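Local atomic coordinates of alpha-1,3-glucanase (Streptomyces thermodiastaticus, PDB entry 7C7D), a protein that hydrolyses alpha-1,3-glucosidic linkages in alpha-1,3-glucan, acting as a thermostable glycosidase of family GH87. Residues Lys289-Ile294 against Ser320-Gln325; Val239-Pro244 against Gln262-Trp267; Phe502-Gly507 against Val517-Ala522. All coordinates share one frame; numbering follows the deposited sequence.

Contact 1: Lys289-Ile294 against Ser320-Gln325; sequences KDFAVI and SGMWIQ
Phe-291 holds CG between its backbone N and carbonyl carbon (chi1 64°), while Met-322, bent at both chi2 and chi3, folds its thioether back beneath that ring. The two side chains thus lie side by side on adjacent coils of the right-handed parallel beta-helix expected of a pectate lyase-like domain. CE of Met-322 stands 3.4 Å from the centroid of the Phe-291 ring and 3° off its normal, a centred CH-pi contact. SD of Met-322 lies over the same face, making this a Met-aromatic pair, and it also accepts a weak bond from Phe-291 N (3.7 Å). A serine in place of Phe-291 would remove the surface under which the methyl rests and would probably leave the Met-322 thioether free to turn.

Parallel pairing appears in the backbone bonds: Val-293 N to Trp-323 O is 2.9 Å, and Gln-325 N reaches Val-293 O at 3.1 Å. At Gly-321, phi is positive and a CB would run into Asp-290 OD1; nearby, a water joins that carboxylate oxygen to Ser-320 OG. On the face carrying Ala-292 and Trp-323, Ile-294 CD1 packs 4.0 Å from Trp-323 CD1. The amide of Gln-325, whose NE2 bonds to Asp-349, receives Trp-323 NE1 at OE1 (3.0 Å) along a straight N-H line, from above the carbonyl plane.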
loop_
_atom_site.group_PDB
_atom_site.type_symbol
_atom_site.label_atom_id
_atom_site.label_comp_id
_atom_site.label_asym_id
_atom_site.label_seq_id
_atom_site.Cartn_x
_atom_site.Cartn_y
_atom_site.Cartn_z
ATOM N N LYS A 289 -9.254 11.629 -13.436
ATOM C CA LYS A 289 -8.554 12.723 -12.772
ATOM C C LYS A 289 -9.413 13.383 -11.708
ATOM O O LYS A 289 -10.544 13.793 -11.983
ATOM C CB LYS A 289 -8.162 13.828 -13.769
ATOM C CG LYS A 289 -7.314 13.417 -14.949
ATOM C CD LYS A 289 -6.973 14.643 -15.787
ATOM C CE LYS A 289 -5.937 14.318 -16.844
ATOM N NZ LYS A 289 -5.693 15.454 -17.780
ATOM N N ASP A 290 -8.831 13.564 -10.523
ATOM C CA ASP A 290 -9.296 14.560 -9.556
ATOM C C ASP A 290 -10.714 14.299 -9.057
ATOM O O ASP A 290 -11.510 15.226 -8.915
ATOM C CB ASP A 290 -9.156 15.989 -10.095
ATOM C CG ASP A 290 -7.774 16.274 -10.654
ATOM O OD1 ASP A 290 -6.795 15.660 -10.182
ATOM O OD2 ASP A 290 -7.668 17.126 -11.562
ATOM N N PHE A 291 -11.040 13.041 -8.778
ATOM C CA PHE A 291 -12.259 12.733 -8.042
ATOM C C PHE A 291 -11.997 11.597 -7.065
ATOM O O PHE A 291 -10.917 11.001 -7.042
ATOM C CB PHE A 291 -13.523 12.538 -8.921
ATOM C CG PHE A 291 -13.482 11.363 -9.881
ATOM C CD1 PHE A 291 -12.779 11.443 -11.077
ATOM C CD2 PHE A 291 -14.234 10.218 -9.628
ATOM C CE1 PHE A 291 -12.788 10.385 -11.981
ATOM C CE2 PHE A 291 -14.249 9.161 -10.529
ATOM C CZ PHE A 291 -13.537 9.245 -11.707
ATOM N N ALA A 292 -12.990 11.324 -6.226
ATOM C CA ALA A 292 -12.917 10.229 -5.274
ATOM C C ALA A 292 -13.859 9.115 -5.704
ATOM O O ALA A 292 -14.940 9.376 -6.241
ATOM C CB ALA A 292 -13.290 10.702 -3.868
ATOM N N VAL A 293 -13.432 7.873 -5.489
ATOM C CA VAL A 293 -14.306 6.705 -5.580
ATOM C C VAL A 293 -14.218 6.001 -4.240
ATOM O O VAL A 293 -13.159 5.472 -3.873
ATOM C CB VAL A 293 -13.947 5.761 -6.735
ATOM C CG1 VAL A 293 -14.869 4.549 -6.725
ATOM C CG2 VAL A 293 -14.039 6.495 -8.062
ATOM N N ILE A 294 -15.317 6.033 -3.492
ATOM C CA ILE A 294 -15.386 5.492 -2.144
ATOM C C ILE A 294 -16.511 4.469 -2.126
ATOM O O ILE A 294 -17.673 4.807 -2.390
ATOM C CB ILE A 294 -15.606 6.598 -1.101
ATOM C CG1 ILE A 294 -14.533 7.687 -1.246
ATOM C CG2 ILE A 294 -15.609 6.011 0.295
ATOM C CD1 ILE A 294 -14.663 8.816 -0.242
ATOM N N SER A 320 -4.994 9.806 -12.002
ATOM C CA SER A 320 -4.237 10.761 -11.203
ATOM C C SER A 320 -5.146 11.624 -10.337
ATOM O O SER A 320 -6.288 11.915 -10.697
ATOM C CB SER A 320 -3.358 11.651 -12.091
ATOM O OG SER A 320 -4.143 12.403 -13.001
ATOM N N GLY A 321 -4.603 12.062 -9.201
ATOM C CA GLY A 321 -5.328 12.944 -8.306
ATOM C C GLY A 321 -6.544 12.320 -7.661
ATOM O O GLY A 321 -7.437 13.047 -7.219
ATOM N N MET A 322 -6.601 10.993 -7.580
ATOM C CA MET A 322 -7.775 10.292 -7.087
ATOM C C MET A 322 -7.654 9.974 -5.605
ATOM O O MET A 322 -6.558 9.849 -5.054
ATOM C CB MET A 322 -7.969 8.971 -7.835
ATOM C CG MET A 322 -8.037 9.099 -9.346
ATOM S SD MET A 322 -9.530 9.897 -9.972
ATOM C CE MET A 322 -10.796 8.774 -9.380
ATOM N N TRP A 323 -8.816 9.810 -4.972
ATOM C CA TRP A 323 -8.932 9.271 -3.622
ATOM C C TRP A 323 -9.773 8.007 -3.736
ATOM O O TRP A 323 -10.955 8.085 -4.087
ATOM C CB TRP A 323 -9.638 10.288 -2.733
ATOM C CG TRP A 323 -9.821 9.878 -1.317
ATOM C CD1 TRP A 323 -10.729 8.980 -0.818
ATOM C CD2 TRP A 323 -9.098 10.385 -0.195
ATOM N NE1 TRP A 323 -10.594 8.887 0.549
ATOM C CE2 TRP A 323 -9.600 9.742 0.953
ATOM C CE3 TRP A 323 -8.060 11.315 -0.051
ATOM C CZ2 TRP A 323 -9.114 10.015 2.233
ATOM C CZ3 TRP A 323 -7.576 11.578 1.216
ATOM C CH2 TRP A 323 -8.099 10.926 2.340
ATOM N N ILE A 324 -9.168 6.854 -3.458
ATOM C CA ILE A 324 -9.802 5.551 -3.646
ATOM C C ILE A 324 -9.862 4.881 -2.284
ATOM O O ILE A 324 -8.828 4.751 -1.616
ATOM C CB ILE A 324 -8.996 4.684 -4.626
ATOM C CG1 ILE A 324 -8.778 5.412 -5.956
ATOM C CG2 ILE A 324 -9.650 3.320 -4.820
ATOM C CD1 ILE A 324 -10.036 5.830 -6.662
ATOM N N GLN A 325 -11.061 4.475 -1.858
ATOM C CA GLN A 325 -11.214 4.005 -0.492
ATOM C C GLN A 325 -12.391 3.042 -0.380
ATOM O O GLN A 325 -13.389 3.180 -1.086
ATOM C CB GLN A 325 -11.424 5.205 0.442
ATOM C CG GLN A 325 -11.468 4.866 1.908
ATOM C CD GLN A 325 -11.680 6.086 2.788
ATOM O OE1 GLN A 325 -12.194 7.120 2.338
ATOM N NE2 GLN A 325 -11.283 5.974 4.050
HETATM O O HOH W 1 -4.686 14.798 -11.813
#

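Contact 2: Val239-Pro244 against Gln262-Trp267; sequences VVWIPP and QGAGSW
Trp-241 and Gln-262 pair side by side on two parallel strands in the first coils of the beta-helix, their side chains on the same face of the sheet, and the contact is tight at the backbone and indole but looser at its margins. The tight part rests on two bonds. Gln-262 N gives a nearly linear bond to Val-240 O (2.9 Å, 171°), and Ile-242 N binds Gln-262 O at 2.8 Å, tilted from that carbonyl plane. The Trp-241 indole follows the opposing chain: CE3 lies 3.3 Å from Gln-262 O, CZ3 lies 3.4 Å from Gly-263 O, and CH2 meets Ala-264 CB at 3.7 Å. CG anti to the backbone N (chi1 174°), together with the turn at chi2, lets the six-membered ring reach the second strand, while Pro-243 N of its own chain segment lies above one face, toward the rim.

The inward-facing Val-240 and Ile-242 are buried against Leu-261 and against Ala-231 and Phe-228 of helix 225-234, which packs on this end of the coil. The other margin is looser. Gln-262 runs extended past the indole, its CG 4.0 Å from Trp-241 CZ3, and its OE1 comes no closer than 4.0 Å to Val-239 CG1; both residues are partly exposed. Farther along, solvent-exposed Pro-244 touches only Ala-264, CG to CB at 3.8 Å. Ile-242 O and Ala-264 N make no direct bond; the hydroxyl OG of Ser-269 is hydrogen-bonded to both.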
loop_
_atom_site.group_PDB
_atom_site.type_symbol
_atom_site.label_atom_id
_atom_site.label_comp_id
_atom_site.label_asym_id
_atom_site.label_seq_id
_atom_site.Cartn_x
_atom_site.Cartn_y
_atom_site.Cartn_z
ATOM N N VAL A 239 -13.859 15.681 -22.614
ATOM C CA VAL A 239 -13.800 15.698 -21.160
ATOM C C VAL A 239 -15.211 15.608 -20.609
ATOM O O VAL A 239 -16.091 16.379 -21.009
ATOM C CB VAL A 239 -13.103 16.970 -20.642
ATOM C CG1 VAL A 239 -13.136 17.014 -19.117
ATOM C CG2 VAL A 239 -11.678 17.046 -21.169
ATOM N N VAL A 240 -15.419 14.666 -19.696
ATOM C CA VAL A 240 -16.613 14.607 -18.868
ATOM C C VAL A 240 -16.284 15.273 -17.540
ATOM O O VAL A 240 -15.300 14.913 -16.879
ATOM C CB VAL A 240 -17.062 13.155 -18.650
ATOM C CG1 VAL A 240 -18.186 13.115 -17.651
ATOM C CG2 VAL A 240 -17.493 12.531 -19.959
ATOM N N TRP A 241 -17.111 16.229 -17.145
ATOM C CA TRP A 241 -16.911 16.998 -15.927
ATOM C C TRP A 241 -17.821 16.456 -14.833
ATOM O O TRP A 241 -19.015 16.229 -15.064
ATOM C CB TRP A 241 -17.246 18.464 -16.189
ATOM C CG TRP A 241 -17.214 19.336 -14.980
ATOM C CD1 TRP A 241 -18.268 19.996 -14.417
ATOM C CD2 TRP A 241 -16.067 19.669 -14.194
ATOM N NE1 TRP A 241 -17.848 20.718 -13.326
ATOM C CE2 TRP A 241 -16.501 20.533 -13.166
ATOM C CE3 TRP A 241 -14.715 19.316 -14.253
ATOM C CZ2 TRP A 241 -15.629 21.051 -12.209
ATOM C CZ3 TRP A 241 -13.851 19.837 -13.307
ATOM C CH2 TRP A 241 -14.313 20.695 -12.297
ATOM N N ILE A 242 -17.250 16.248 -13.652
ATOM C CA ILE A 242 -17.999 15.816 -12.475
ATOM C C ILE A 242 -18.003 16.982 -11.493
ATOM O O ILE A 242 -17.001 17.201 -10.794
ATOM C CB ILE A 242 -17.368 14.572 -11.827
ATOM C CG1 ILE A 242 -17.191 13.431 -12.836
ATOM C CG2 ILE A 242 -18.208 14.113 -10.648
ATOM C CD1 ILE A 242 -16.347 12.274 -12.297
ATOM N N PRO A 243 -19.083 17.753 -11.405
ATOM C CA PRO A 243 -19.124 18.887 -10.467
ATOM C C PRO A 243 -19.022 18.410 -9.029
ATOM O O PRO A 243 -19.276 17.232 -8.739
ATOM C CB PRO A 243 -20.503 19.515 -10.730
ATOM C CG PRO A 243 -20.943 18.993 -12.060
ATOM C CD PRO A 243 -20.319 17.636 -12.199
ATOM N N PRO A 244 -18.663 19.298 -8.100
ATOM C CA PRO A 244 -18.698 18.936 -6.677
ATOM C C PRO A 244 -20.040 18.328 -6.294
ATOM O O PRO A 244 -21.101 18.804 -6.703
ATOM C CB PRO A 244 -18.473 20.276 -5.971
ATOM C CG PRO A 244 -17.660 21.068 -6.942
ATOM C CD PRO A 244 -18.141 20.662 -8.313
ATOM N N GLN A 262 -13.112 13.935 -15.275
ATOM C CA GLN A 262 -12.428 14.906 -14.439
ATOM C C GLN A 262 -13.378 15.496 -13.411
ATOM O O GLN A 262 -14.436 16.033 -13.765
ATOM C CB GLN A 262 -11.852 16.025 -15.294
ATOM C CG GLN A 262 -11.183 17.114 -14.485
ATOM C CD GLN A 262 -10.374 18.047 -15.346
ATOM O OE1 GLN A 262 -10.186 17.800 -16.537
ATOM N NE2 GLN A 262 -9.887 19.129 -14.752
ATOM N N GLY A 263 -12.980 15.413 -12.140
ATOM C CA GLY A 263 -13.680 16.082 -11.069
ATOM C C GLY A 263 -13.025 17.407 -10.698
ATOM O O GLY A 263 -12.032 17.842 -11.282
ATOM N N ALA A 264 -13.617 18.049 -9.697
ATOM C CA ALA A 264 -13.144 19.325 -9.179
ATOM C C ALA A 264 -12.073 19.160 -8.113
ATOM O O ALA A 264 -11.634 20.162 -7.528
ATOM C CB ALA A 264 -14.322 20.117 -8.601
ATOM N N GLY A 265 -11.631 17.928 -7.870
ATOM C CA GLY A 265 -10.757 17.600 -6.763
ATOM C C GLY A 265 -11.352 16.466 -5.959
ATOM O O GLY A 265 -12.569 16.407 -5.772
ATOM N N SER A 266 -10.503 15.557 -5.479
ATOM C CA SER A 266 -10.986 14.362 -4.802
ATOM C C SER A 266 -11.633 14.642 -3.451
ATOM O O SER A 266 -12.213 13.721 -2.866
ATOM C CB SER A 266 -9.844 13.364 -4.641
ATOM O OG SER A 266 -8.870 13.891 -3.761
ATOM N N TRP A 267 -11.541 15.863 -2.929
ATOM C CA TRP A 267 -12.268 16.232 -1.724
ATOM C C TRP A 267 -13.616 16.868 -2.028
ATOM O O TRP A 267 -14.367 17.163 -1.095
ATOM C CB TRP A 267 -11.426 17.167 -0.845
ATOM C CG TRP A 267 -10.218 16.484 -0.261
ATOM C CD1 TRP A 267 -9.141 15.987 -0.948
ATOM C CD2 TRP A 267 -9.967 16.213 1.123
ATOM N NE1 TRP A 267 -8.239 15.431 -0.074
ATOM C CE2 TRP A 267 -8.719 15.559 1.202
ATOM C CE3 TRP A 267 -10.672 16.464 2.307
ATOM C CZ2 TRP A 267 -8.159 15.158 2.415
ATOM C CZ3 TRP A 267 -10.111 16.059 3.516
ATOM C CH2 TRP A 267 -8.867 15.414 3.557
#

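Contact 3: Phe502-Gly507 against Val517-Ala522; sequences FEFVSG and VTVDGA
Phe-502 and Val-519 approach from opposite directions across the interior of the parallel beta-helix, where strand 502-505 and the strand carrying 517-522 lie on different walls. The axes of strands 502-505 and 517-522 are antiparallel (175°) and approach to 10.9 Å, too far for backbone pairing, so side chains alone fill the space between.

The main bump is Val-519, whose forked end is shared between two phenylalanines. Its CG1 lies over the face of the Phe-502 ring, 4.1 Å from the centroid and 29° off the normal, a CH-pi contact displaced toward CZ (3.7 Å from CG1). Its CG2 turns to the edge of the Phe-504 ring, 4.1 Å from CZ. Having CG1 anti to the backbone N sets the two methyls astride, one for each ring.

The rings are bumps in their turn. The far end of Phe-502 enters a notch between Val-519 and Ala-522, with Ala-522 CB in the ring plane at the edge, 3.9 Å from CZ. Phe-504 meets the hollow between Val-517 and Val-519, and its CE1 lies 3.8 Å from Val-517 CG1. Ala-522 can close the notch because the chain kinks at Gly-521, where phi is positive, bringing the next residue to the inner side.

This core continues in both directions along the helix. Ile-489 and Ile-494 of strand 486-495 touch Phe-502, Phe-542 and Val-545 of strand 538-550 touch Val-519, and Phe-504 lies between Val-476 of strand 474-477 and Val-532 of strand 530-534.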
loop_
_atom_site.group_PDB
_atom_site.type_symbol
_atom_site.label_atom_id
_atom_site.label_comp_id
_atom_site.label_asym_id
_atom_site.label_seq_id
_atom_site.Cartn_x
_atom_site.Cartn_y
_atom_site.Cartn_z
ATOM N N PHE A 502 17.872 -8.675 4.800
ATOM C CA PHE A 502 17.793 -9.334 3.501
ATOM C C PHE A 502 17.548 -10.822 3.708
ATOM O O PHE A 502 18.239 -11.456 4.513
ATOM C CB PHE A 502 19.099 -9.161 2.719
ATOM C CG PHE A 502 19.442 -7.733 2.396
ATOM C CD1 PHE A 502 18.832 -7.079 1.335
ATOM C CD2 PHE A 502 20.394 -7.047 3.141
ATOM C CE1 PHE A 502 19.149 -5.770 1.031
ATOM C CE2 PHE A 502 20.719 -5.731 2.838
ATOM C CZ PHE A 502 20.086 -5.092 1.784
ATOM N N GLU A 503 16.588 -11.384 2.971
ATOM C CA GLU A 503 16.286 -12.805 3.043
ATOM C C GLU A 503 16.353 -13.414 1.652
ATOM O O GLU A 503 15.805 -12.858 0.695
ATOM C CB GLU A 503 14.890 -13.032 3.631
ATOM C CG GLU A 503 14.477 -14.494 3.634
ATOM C CD GLU A 503 13.032 -14.725 4.021
ATOM O OE1 GLU A 503 12.245 -13.755 4.103
ATOM O OE2 GLU A 503 12.682 -15.906 4.232
ATOM N N PHE A 504 17.036 -14.548 1.544
ATOM C CA PHE A 504 17.122 -15.307 0.304
ATOM C C PHE A 504 16.599 -16.698 0.610
ATOM O O PHE A 504 17.126 -17.384 1.488
ATOM C CB PHE A 504 18.565 -15.309 -0.206
ATOM C CG PHE A 504 19.125 -13.926 -0.316
ATOM C CD1 PHE A 504 18.671 -13.069 -1.296
ATOM C CD2 PHE A 504 20.020 -13.443 0.621
ATOM C CE1 PHE A 504 19.139 -11.771 -1.381
ATOM C CE2 PHE A 504 20.491 -12.148 0.547
ATOM C CZ PHE A 504 20.058 -11.311 -0.464
ATOM N N VAL A 505 15.519 -17.090 -0.059
ATOM C CA VAL A 505 14.777 -18.267 0.363
ATOM C C VAL A 505 14.175 -18.924 -0.868
ATOM O O VAL A 505 13.916 -18.271 -1.880
ATOM C CB VAL A 505 13.706 -17.876 1.414
ATOM C CG1 VAL A 505 12.644 -16.964 0.806
ATOM C CG2 VAL A 505 13.070 -19.102 2.054
ATOM N N SER A 506 13.959 -20.230 -0.780
ATOM C CA SER A 506 13.111 -20.947 -1.724
ATOM C C SER A 506 11.914 -21.382 -0.884
ATOM O O SER A 506 11.937 -22.424 -0.227
ATOM C CB SER A 506 13.864 -22.104 -2.346
ATOM O OG SER A 506 13.167 -22.627 -3.462
ATOM N N GLY A 507 10.876 -20.547 -0.890
ATOM C CA GLY A 507 9.873 -20.552 0.164
ATOM C C GLY A 507 8.959 -21.761 0.195
ATOM O O GLY A 507 8.265 -21.956 1.201
ATOM N N VAL A 517 22.062 -12.575 -7.929
ATOM C CA VAL A 517 21.653 -11.501 -7.033
ATOM C C VAL A 517 22.879 -10.703 -6.625
ATOM O O VAL A 517 23.888 -11.276 -6.193
ATOM C CB VAL A 517 20.952 -12.061 -5.785
ATOM C CG1 VAL A 517 20.705 -10.953 -4.746
ATOM C CG2 VAL A 517 19.658 -12.746 -6.168
ATOM N N THR A 518 22.790 -9.383 -6.754
ATOM C CA THR A 518 23.800 -8.465 -6.243
ATOM C C THR A 518 23.126 -7.475 -5.312
ATOM O O THR A 518 22.127 -6.851 -5.685
ATOM C CB THR A 518 24.463 -7.695 -7.387
ATOM O OG1 THR A 518 25.054 -8.625 -8.298
ATOM C CG2 THR A 518 25.541 -6.755 -6.846
ATOM N N VAL A 519 23.653 -7.352 -4.098
ATOM C CA VAL A 519 23.261 -6.296 -3.176
ATOM C C VAL A 519 24.428 -5.323 -3.115
ATOM O O VAL A 519 25.530 -5.702 -2.693
ATOM C CB VAL A 519 22.934 -6.858 -1.785
ATOM C CG1 VAL A 519 22.640 -5.721 -0.804
ATOM C CG2 VAL A 519 21.766 -7.825 -1.869
ATOM N N ASP A 520 24.208 -4.091 -3.567
ATOM C CA ASP A 520 25.279 -3.102 -3.649
ATOM C C ASP A 520 24.782 -1.789 -3.068
ATOM O O ASP A 520 24.005 -1.072 -3.711
ATOM C CB ASP A 520 25.757 -2.917 -5.092
ATOM C CG ASP A 520 26.978 -2.022 -5.200
ATOM O OD1 ASP A 520 27.266 -1.238 -4.273
ATOM O OD2 ASP A 520 27.665 -2.102 -6.240
ATOM N N GLY A 521 25.244 -1.470 -1.866
ATOM C CA GLY A 521 24.935 -0.206 -1.242
ATOM C C GLY A 521 23.723 -0.324 -0.349
ATOM O O GLY A 521 22.597 -0.404 -0.843
ATOM N N ALA A 522 23.927 -0.357 0.961
ATOM C CA ALA A 522 22.796 -0.404 1.869
ATOM C C ALA A 522 23.204 0.217 3.191
ATOM O O ALA A 522 24.360 0.120 3.617
ATOM C CB ALA A 522 22.280 -1.833 2.079
#

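Overall arrangement
Contacts 1 and 2 are consecutive parts of one beta-helix wall, with centres about 10 Å apart. They meet directly through two probable backbone hydrogen bonds, Lys-289 O to Gly-263 N and Asp-290 O to Gly-265 N, both 2.9 Å. Trp-267 of contact 2 and Trp-323 of contact 1 pack edge-to-face, and each also has a cation-pi contact with Arg-166, which ties this wall to the N-terminal beta domain. Contact 3 belongs to a later stretch of the same solenoid, its centre about 36 Å from that of contact 1 and 45 Å from that of contact 2. The calcium ion is bound by Glu-63, Glu-65, Ser-88, Gln-91 and Asp-191, none of them in these contacts.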